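Local structure of myosin-I heavy chain (Dictyostelium discoideum, 5EJR) at residues 4-9 and 40-45; 114-119 and 153-158. The protein moves along actin filaments as an ATP-driven motor that acts in early phagocytosis and adhesion, this chain being a MyTH4-FERM unit of its tail. All blocks are in the same frame, centred on the assembly; numbering follows the deposited sequence.

Contact 1 of 2, residues 4-9 and 40-45; sequences SQLAQW and TAFYFN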
ATOM      1  N   SER A   4      -4.540  -0.694 -42.477  1.00 64.06           N
ATOM      2  CA  SER A   4      -4.855  -1.452 -41.260  1.00 61.31           C
ATOM      3  C   SER A   4      -6.016  -0.819 -40.497  1.00 61.10           C
ATOM      4  O   SER A   4      -6.368   0.328 -40.773  1.00 60.46           O
ATOM      5  CB  SER A   4      -3.630  -1.544 -40.356  1.00 63.24           C
ATOM      6  OG  SER A   4      -3.309  -0.288 -39.776  1.00 68.71           O
ATOM      7  N   GLN A   5      -6.600  -1.554 -39.528  1.00 55.73           N
ATOM      8  CA  GLN A   5      -7.703  -1.057 -38.698  1.00 54.19           C
ATOM      9  C   GLN A   5      -7.260   0.171 -37.898  1.00 54.37           C
ATOM     10  O   GLN A   5      -8.033   1.122 -37.790  1.00 52.63           O
ATOM     11  CB  GLN A   5      -8.258  -2.153 -37.780  1.00 55.23           C
ATOM     12  CG  GLN A   5      -8.991  -3.265 -38.517  1.00 80.83           C
ATOM     13  CD  GLN A   5     -10.464  -2.987 -38.679  1.00107.02           C
ATOM     14  OE1 GLN A   5     -10.885  -2.124 -39.464  1.00103.79           O
ATOM     15  NE2 GLN A   5     -11.285  -3.749 -37.969  1.00100.12           N
ATOM     16  N   LEU A   6      -5.993   0.178 -37.401  1.00 49.49           N
ATOM     17  CA  LEU A   6      -5.426   1.309 -36.659  1.00 48.18           C
ATOM     18  C   LEU A   6      -5.295   2.555 -37.551  1.00 49.86           C
ATOM     19  O   LEU A   6      -5.674   3.641 -37.119  1.00 48.01           O
ATOM     20  CB  LEU A   6      -4.079   0.953 -35.976  1.00 47.54           C
ATOM     21  CG  LEU A   6      -3.308   2.106 -35.289  1.00 51.23           C
ATOM     22  CD1 LEU A   6      -4.022   2.610 -34.035  1.00 50.50           C
ATOM     23  CD2 LEU A   6      -1.900   1.704 -34.944  1.00 52.71           C
ATOM     24  N   ALA A   7      -4.763   2.392 -38.783  1.00 46.71           N
ATOM     25  CA  ALA A   7      -4.592   3.473 -39.761  1.00 46.87           C
ATOM     26  C   ALA A   7      -5.944   4.064 -40.149  1.00 52.13           C
ATOM     27  O   ALA A   7      -6.049   5.283 -40.262  1.00 51.97           O
ATOM     28  CB  ALA A   7      -3.861   2.958 -40.997  1.00 48.04           C
ATOM     29  N   GLN A   8      -6.984   3.207 -40.316  1.00 49.51           N
ATOM     30  CA  GLN A   8      -8.357   3.620 -40.644  1.00 50.06           C
ATOM     31  C   GLN A   8      -8.946   4.478 -39.524  1.00 52.69           C
ATOM     32  O   GLN A   8      -9.627   5.468 -39.807  1.00 52.55           O
ATOM     33  CB  GLN A   8      -9.254   2.412 -40.902  1.00 51.86           C
ATOM     34  CG  GLN A   8      -9.046   1.765 -42.274  1.00 66.77           C
ATOM     35  CD  GLN A   8      -9.834   0.485 -42.441  1.00 93.50           C
ATOM     36  OE1 GLN A   8     -10.942   0.315 -41.906  1.00 92.77           O
ATOM     37  NE2 GLN A   8      -9.288  -0.441 -43.217  1.00 85.35           N
ATOM     38  N   TRP A   9      -8.653   4.107 -38.249  1.00 47.23           N
ATOM     39  CA  TRP A   9      -9.078   4.833 -37.053  1.00 45.31           C
ATOM     40  C   TRP A   9      -8.348   6.185 -36.999  1.00 48.73           C
ATOM     41  O   TRP A   9      -8.967   7.201 -36.711  1.00 47.59           O
ATOM     42  CB  TRP A   9      -8.802   3.981 -35.785  1.00 42.82           C
ATOM     43  CG  TRP A   9      -9.055   4.686 -34.477  1.00 42.80           C
ATOM     44  CD1 TRP A   9     -10.200   4.658 -33.735  1.00 44.88           C
ATOM     45  CD2 TRP A   9      -8.127   5.503 -33.752  1.00 42.22           C
ATOM     46  NE1 TRP A   9     -10.045   5.416 -32.596  1.00 43.20           N
ATOM     47  CE2 TRP A   9      -8.773   5.924 -32.569  1.00 45.05           C
ATOM     48  CE3 TRP A   9      -6.793   5.884 -33.966  1.00 43.93           C
ATOM     49  CZ2 TRP A   9      -8.137   6.725 -31.617  1.00 44.69           C
ATOM     50  CZ3 TRP A   9      -6.173   6.702 -33.039  1.00 45.17           C
ATOM     51  CH2 TRP A   9      -6.846   7.124 -31.884  1.00 45.28           C
ATOM     52  N   THR A  40       3.891   8.224 -41.458  1.00 59.98           N
ATOM     53  CA  THR A  40       5.170   8.470 -40.760  1.00 58.78           C
ATOM     54  C   THR A  40       4.982   8.860 -39.269  1.00 59.75           C
ATOM     55  O   THR A  40       5.944   8.831 -38.487  1.00 58.18           O
ATOM     56  CB  THR A  40       6.041   9.492 -41.517  1.00 68.95           C
ATOM     57  OG1 THR A  40       5.413  10.772 -41.499  1.00 72.38           O
ATOM     58  CG2 THR A  40       6.343   9.075 -42.948  1.00 68.07           C
ATOM     59  N   ALA A  41       3.735   9.222 -38.887  1.00 53.45           N
ATOM     60  CA  ALA A  41       3.372   9.587 -37.524  1.00 52.25           C
ATOM     61  C   ALA A  41       3.359   8.335 -36.638  1.00 54.40           C
ATOM     62  O   ALA A  41       3.521   8.459 -35.432  1.00 52.43           O
ATOM     63  CB  ALA A  41       2.009  10.264 -37.506  1.00 52.89           C
ATOM     64  N   PHE A  42       3.186   7.136 -37.247  1.00 52.13           N
ATOM     65  CA  PHE A  42       3.191   5.842 -36.562  1.00 51.87           C
ATOM     66  C   PHE A  42       4.608   5.291 -36.348  1.00 52.65           C
ATOM     67  O   PHE A  42       4.759   4.222 -35.752  1.00 50.99           O
ATOM     68  CB  PHE A  42       2.393   4.816 -37.374  1.00 54.85           C
ATOM     69  CG  PHE A  42       0.900   5.020 -37.414  1.00 57.67           C
ATOM     70  CD1 PHE A  42       0.134   4.907 -36.257  1.00 60.87           C
ATOM     71  CD2 PHE A  42       0.249   5.252 -38.618  1.00 61.64           C
ATOM     72  CE1 PHE A  42      -1.252   5.064 -36.300  1.00 62.04           C
ATOM     73  CE2 PHE A  42      -1.137   5.402 -38.662  1.00 64.56           C
ATOM     74  CZ  PHE A  42      -1.877   5.300 -37.503  1.00 61.77           C
ATOM     75  N   TYR A  43       5.634   5.987 -36.852  1.00 48.22           N
ATOM     76  CA  TYR A  43       6.999   5.496 -36.781  1.00 48.45           C
ATOM     77  C   TYR A  43       7.853   6.226 -35.765  1.00 48.34           C
ATOM     78  O   TYR A  43       7.690   7.437 -35.569  1.00 45.61           O
ATOM     79  CB  TYR A  43       7.671   5.526 -38.178  1.00 52.69           C
ATOM     80  CG  TYR A  43       6.920   4.825 -39.293  1.00 57.98           C
ATOM     81  CD1 TYR A  43       6.183   3.670 -39.048  1.00 60.14           C
ATOM     82  CD2 TYR A  43       7.026   5.259 -40.611  1.00 61.37           C
ATOM     83  CE1 TYR A  43       5.478   3.031 -40.064  1.00 62.56           C
ATOM     84  CE2 TYR A  43       6.363   4.599 -41.647  1.00 63.55           C
ATOM     85  CZ  TYR A  43       5.584   3.486 -41.365  1.00 75.21           C
ATOM     86  OH  TYR A  43       4.918   2.820 -42.366  1.00 83.46           O
ATOM     87  N   PHE A  44       8.792   5.482 -35.145  1.00 44.09           N
ATOM     88  CA  PHE A  44       9.758   5.981 -34.165  1.00 43.51           C
ATOM     89  C   PHE A  44      10.591   7.144 -34.718  1.00 48.49           C
ATOM     90  O   PHE A  44      10.968   7.140 -35.887  1.00 48.39           O
ATOM     91  CB  PHE A  44      10.692   4.846 -33.672  1.00 44.48           C
ATOM     92  CG  PHE A  44      11.851   5.298 -32.800  1.00 46.08           C
ATOM     93  CD1 PHE A  44      13.054   5.711 -33.366  1.00 49.76           C
ATOM     94  CD2 PHE A  44      11.717   5.372 -31.417  1.00 47.50           C
ATOM     95  CE1 PHE A  44      14.098   6.194 -32.565  1.00 50.81           C
ATOM     96  CE2 PHE A  44      12.769   5.837 -30.617  1.00 50.08           C
ATOM     97  CZ  PHE A  44      13.950   6.248 -31.196  1.00 48.95           C
ATOM     98  N   ASN A  45      10.886   8.119 -33.858  1.00 46.54           N
ATOM     99  CA  ASN A  45      11.750   9.250 -34.147  1.00 47.87           C
ATOM    100  C   ASN A  45      12.485   9.615 -32.874  1.00 53.34           C
ATOM    101  O   ASN A  45      11.896   9.602 -31.791  1.00 50.38           O
ATOM    102  CB  ASN A  45      10.983  10.444 -34.717  1.00 49.21           C
ATOM    103  CG  ASN A  45      11.877  11.442 -35.410  1.00 66.86           C
ATOM    104  OD1 ASN A  45      12.777  12.048 -34.807  1.00 54.04           O
ATOM    105  ND2 ASN A  45      11.663  11.614 -36.704  1.00 60.95           N
TER

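Contact 2 of 2, residues 114-119 and 153-158; sequences QTNKNP and MSRNIA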
ATOM      1  N   GLN A 114       6.467   4.691 -30.815  1.00 39.33           N
ATOM      2  CA  GLN A 114       7.871   4.598 -30.452  1.00 38.55           C
ATOM      3  C   GLN A 114       8.427   3.151 -30.470  1.00 41.37           C
ATOM      4  O   GLN A 114       9.643   2.978 -30.459  1.00 40.39           O
ATOM      5  CB  GLN A 114       8.123   5.322 -29.138  1.00 38.61           C
ATOM      6  CG  GLN A 114       8.019   6.854 -29.269  1.00 37.28           C
ATOM      7  CD  GLN A 114       9.123   7.462 -30.114  1.00 46.93           C
ATOM      8  OE1 GLN A 114       8.998   7.642 -31.331  1.00 40.36           O
ATOM      9  NE2 GLN A 114      10.237   7.772 -29.486  1.00 43.44           N
ATOM     10  N   THR A 115       7.555   2.139 -30.605  1.00 38.46           N
ATOM     11  CA  THR A 115       7.972   0.725 -30.711  1.00 39.07           C
ATOM     12  C   THR A 115       8.119   0.298 -32.188  1.00 45.69           C
ATOM     13  O   THR A 115       8.758  -0.712 -32.469  1.00 45.71           O
ATOM     14  CB  THR A 115       6.966  -0.229 -30.027  1.00 45.23           C
ATOM     15  OG1 THR A 115       5.802  -0.378 -30.836  1.00 46.23           O
ATOM     16  CG2 THR A 115       6.597   0.189 -28.616  1.00 39.78           C
ATOM     17  N   ASN A 116       7.474   1.033 -33.106  1.00 44.78           N
ATOM     18  CA  ASN A 116       7.458   0.760 -34.546  1.00 46.49           C
ATOM     19  C   ASN A 116       8.664   1.401 -35.243  1.00 52.85           C
ATOM     20  O   ASN A 116       8.787   2.625 -35.250  1.00 53.35           O
ATOM     21  CB  ASN A 116       6.140   1.275 -35.142  1.00 47.66           C
ATOM     22  CG  ASN A 116       5.614   0.527 -36.338  1.00 70.15           C
ATOM     23  OD1 ASN A 116       5.812  -0.682 -36.504  1.00 64.68           O
ATOM     24  ND2 ASN A 116       4.829   1.217 -37.146  1.00 63.59           N
ATOM     25  N   LYS A 117       9.557   0.564 -35.813  1.00 49.68           N
ATOM     26  CA  LYS A 117      10.778   0.950 -36.545  1.00 50.46           C
ATOM     27  C   LYS A 117      11.762   1.730 -35.657  1.00 52.05           C
ATOM     28  O   LYS A 117      12.254   2.803 -36.012  1.00 51.59           O
ATOM     29  CB  LYS A 117      10.471   1.677 -37.879  1.00 54.07           C
ATOM     30  CG  LYS A 117       9.610   0.859 -38.848  1.00 70.46           C
ATOM     31  CD  LYS A 117       9.411   1.570 -40.191  1.00 83.65           C
ATOM     32  CE  LYS A 117       8.359   0.917 -41.066  1.00 91.53           C
ATOM     33  NZ  LYS A 117       8.760  -0.435 -41.547  1.00 95.12           N
ATOM     34  N   ASN A 118      12.049   1.151 -34.493  1.00 47.23           N
ATOM     35  CA  ASN A 118      12.977   1.683 -33.518  1.00 46.95           C
ATOM     36  C   ASN A 118      14.354   1.046 -33.822  1.00 52.78           C
ATOM     37  O   ASN A 118      14.434  -0.182 -33.909  1.00 53.65           O
ATOM     38  CB  ASN A 118      12.488   1.306 -32.106  1.00 44.31           C
ATOM     39  CG  ASN A 118      13.154   2.019 -30.961  1.00 55.11           C
ATOM     40  OD1 ASN A 118      14.330   2.379 -31.004  1.00 44.21           O
ATOM     41  ND2 ASN A 118      12.403   2.220 -29.884  1.00 48.21           N
ATOM     42  N   PRO A 119      15.449   1.827 -33.980  1.00 49.52           N
ATOM     43  CA  PRO A 119      16.752   1.204 -34.291  1.00 50.54           C
ATOM     44  C   PRO A 119      17.359   0.413 -33.131  1.00 54.70           C
ATOM     45  O   PRO A 119      18.397  -0.232 -33.310  1.00 55.25           O
ATOM     46  CB  PRO A 119      17.634   2.398 -34.683  1.00 52.80           C
ATOM     47  CG  PRO A 119      17.044   3.556 -33.951  1.00 56.03           C
ATOM     48  CD  PRO A 119      15.556   3.302 -33.941  1.00 50.77           C
ATOM     49  N   MET A 153      -1.711  -7.696 -32.417  1.00 42.03           N
ATOM     50  CA  MET A 153      -1.861  -9.046 -32.958  1.00 43.85           C
ATOM     51  C   MET A 153      -1.010  -9.194 -34.236  1.00 45.67           C
ATOM     52  O   MET A 153      -0.341 -10.216 -34.400  1.00 43.68           O
ATOM     53  CB  MET A 153      -3.335  -9.335 -33.272  1.00 48.08           C
ATOM     54  CG  MET A 153      -4.189  -9.684 -32.054  1.00 53.66           C
ATOM     55  SD  MET A 153      -5.922 -10.002 -32.536  1.00 60.99           S
ATOM     56  CE  MET A 153      -6.687 -10.170 -30.927  1.00 56.70           C
ATOM     57  N   SER A 154      -0.998  -8.147 -35.116  1.00 42.91           N
ATOM     58  CA  SER A 154      -0.198  -8.125 -36.359  1.00 43.63           C
ATOM     59  C   SER A 154       1.300  -8.036 -36.066  1.00 45.93           C
ATOM     60  O   SER A 154       2.110  -8.687 -36.730  1.00 44.75           O
ATOM     61  CB  SER A 154      -0.615  -6.967 -37.259  1.00 48.68           C
ATOM     62  OG  SER A 154      -1.863  -7.239 -37.876  1.00 62.33           O
ATOM     63  N   ARG A 155       1.675  -7.231 -35.070  1.00 41.14           N
ATOM     64  CA  ARG A 155       3.076  -7.113 -34.676  1.00 40.36           C
ATOM     65  C   ARG A 155       3.548  -8.413 -34.034  1.00 42.70           C
ATOM     66  O   ARG A 155       4.732  -8.722 -34.107  1.00 44.06           O
ATOM     67  CB  ARG A 155       3.269  -5.961 -33.687  1.00 38.54           C
ATOM     68  CG  ARG A 155       3.211  -4.587 -34.332  1.00 50.46           C
ATOM     69  CD  ARG A 155       4.436  -4.260 -35.183  1.00 57.02           C
ATOM     70  NE  ARG A 155       5.700  -4.246 -34.437  1.00 54.62           N
ATOM     71  CZ  ARG A 155       6.148  -3.210 -33.732  1.00 57.54           C
ATOM     72  NH1 ARG A 155       5.409  -2.114 -33.602  1.00 35.36           N
ATOM     73  NH2 ARG A 155       7.326  -3.272 -33.129  1.00 38.33           N
ATOM     74  N   ASN A 156       2.627  -9.150 -33.378  1.00 37.27           N
ATOM     75  CA  ASN A 156       2.942 -10.421 -32.715  1.00 36.86           C
ATOM     76  C   ASN A 156       3.205 -11.453 -33.808  1.00 42.25           C
ATOM     77  O   ASN A 156       4.229 -12.126 -33.764  1.00 42.78           O
ATOM     78  CB  ASN A 156       1.797 -10.878 -31.777  1.00 36.55           C
ATOM     79  CG  ASN A 156       2.126 -12.100 -30.944  1.00 57.08           C
ATOM     80  OD1 ASN A 156       2.327 -13.203 -31.449  1.00 55.82           O
ATOM     81  ND2 ASN A 156       2.143 -11.947 -29.638  1.00 47.86           N
ATOM     82  N   ILE A 157       2.303 -11.530 -34.801  1.00 38.71           N
ATOM     83  CA  ILE A 157       2.402 -12.456 -35.942  1.00 40.86           C
ATOM     84  C   ILE A 157       3.702 -12.190 -36.726  1.00 47.63           C
ATOM     85  O   ILE A 157       4.419 -13.139 -37.042  1.00 49.30           O
ATOM     86  CB  ILE A 157       1.092 -12.406 -36.786  1.00 45.24           C
ATOM     87  CG1 ILE A 157      -0.058 -13.116 -36.033  1.00 46.88           C
ATOM     88  CG2 ILE A 157       1.262 -12.992 -38.197  1.00 46.70           C
ATOM     89  CD1 ILE A 157      -1.507 -12.694 -36.466  1.00 58.38           C
ATOM     90  N   ALA A 158       4.060 -10.904 -36.932  1.00 44.01           N
ATOM     91  CA  ALA A 158       5.293 -10.519 -37.633  1.00 44.84           C
ATOM     92  C   ALA A 158       6.588 -10.804 -36.869  1.00 50.94           C
ATOM     93  O   ALA A 158       7.635 -10.947 -37.506  1.00 51.77           O
ATOM     94  CB  ALA A 158       5.238  -9.056 -38.043  1.00 45.37           C
TER

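Contact 1 of 2, residues 4-9 and 40-45
Ala7, whose backbone lies against the Phe42 ring, has its amide N held by Ser4 OG at 3.2 Å along a nearly straight line (165°). Ser4 is thus the N-cap of helix 5-11, and its carbonyl takes the amide of Gln8, so the first turn that presents Leu6 and Ala7 is fixed at its start. The contact itself is apolar. Phe42 is swung toward the helix with CG anti to its own carbonyl carbon (chi1 -70°), and the far end of its ring does the touching. Leu6 comes from the opposite direction and brings its CG and the CD2 methyl obliquely to the ring corner, each 3.7 Å from Phe42 CE1. At the next corner, Phe42 CZ rests 4.0 Å from Ala7 CA, with the small Ala7 CB a little farther from CE2. An alanine in place of Phe42 would leave Leu6 CD2 and Ala7 without their aromatic partner and would probably open a gap between the N-terminal helix and loop 40-45. The Phe42 ring also meets that of Phe14, their planes about 30° apart. All three touching residues are buried, and Leu6 packs further on Tyr112 of helix 104-113 and on Leu144 and Gln151 of helix 142-159. The short helix 5-11 is thereby laid against these two helices of the MyTH4 bundle, with loop 40-45 sending in the single ring of Phe42.

Contact 2 of 2, residues 114-119 and 153-158
Arg155 reaches from helix 142-159 to the loop after helix 104-113 and grips Thr115 end-on with two nitrogens, one for each of two oxygens. The shorter bond runs from Arg155 NH2 to Thr115 O at 3.0 Å; the donor stands well above the carbonyl plane, so the bond does not follow a lone pair. The other runs from Arg155 NH1 to Thr115 OG1 at 3.3 Å and is noticeably bent (143°). Both oxygens lie tilted from the guanidinium plane, by 20° and 26°. Thr115 OG1 works in both directions: it accepts from Arg155 and gives its own proton to the carbonyl of Tyr112, which fixes the hydroxyl's rotation. Arg155 NH1 has a further, weak partner in Tyr112 OH. Bends at chi2 and chi3 fold the arginine chain so that its head arrives at this short bend of backbone. Asn116 OD1 sits over one face of the guanidinium, 3.3 Å from NH1, but the angle is too poor for a hydrogen bond, while its ND2, a donor, bonds weakly to Phe42 O. Within the loop, Asn118 ND2 bonds weakly to Gln114 O at 2.9 Å and also to Ser123 OG. Phe128 of helix 121-137 touches both Thr115 and Arg155. No carboxylate takes part in the grip described here: the positive charge is met by neutral oxygens, a carbonyl, a hydroxyl and an amide oxygen above the face, whose partial negative charges are likely to stabilise it while it ties an inter-helix loop of the helical MyTH4 domain to helix 142-159.

Overall arrangement
Contacts 1 and 2 are neighbours, their centres 11 Å apart, and they follow one another along the chain rather than interleaving. Loops 40-45 and 114-119 run against each other and join them: Phe44 N lies 2.9 Å from Asn116 O, and Asn45 N lies 3.2 Å from Gln114 OE1, both probable hydrogen bonds. Tyr43 adds a cation-pi contact with Lys117. Helix 142-159 is a second link, since it supports Leu6 of contact 1 and carries Arg155 of contact 2. Contact 1 joins the N-terminal helix 5-11 to loop 40-45, which comes after helix 15-25; contact 2 anchors the loop against which 40-45 runs. The centres of contacts 1 and 2 lie about 38 and 35 Å from the centre of the chain.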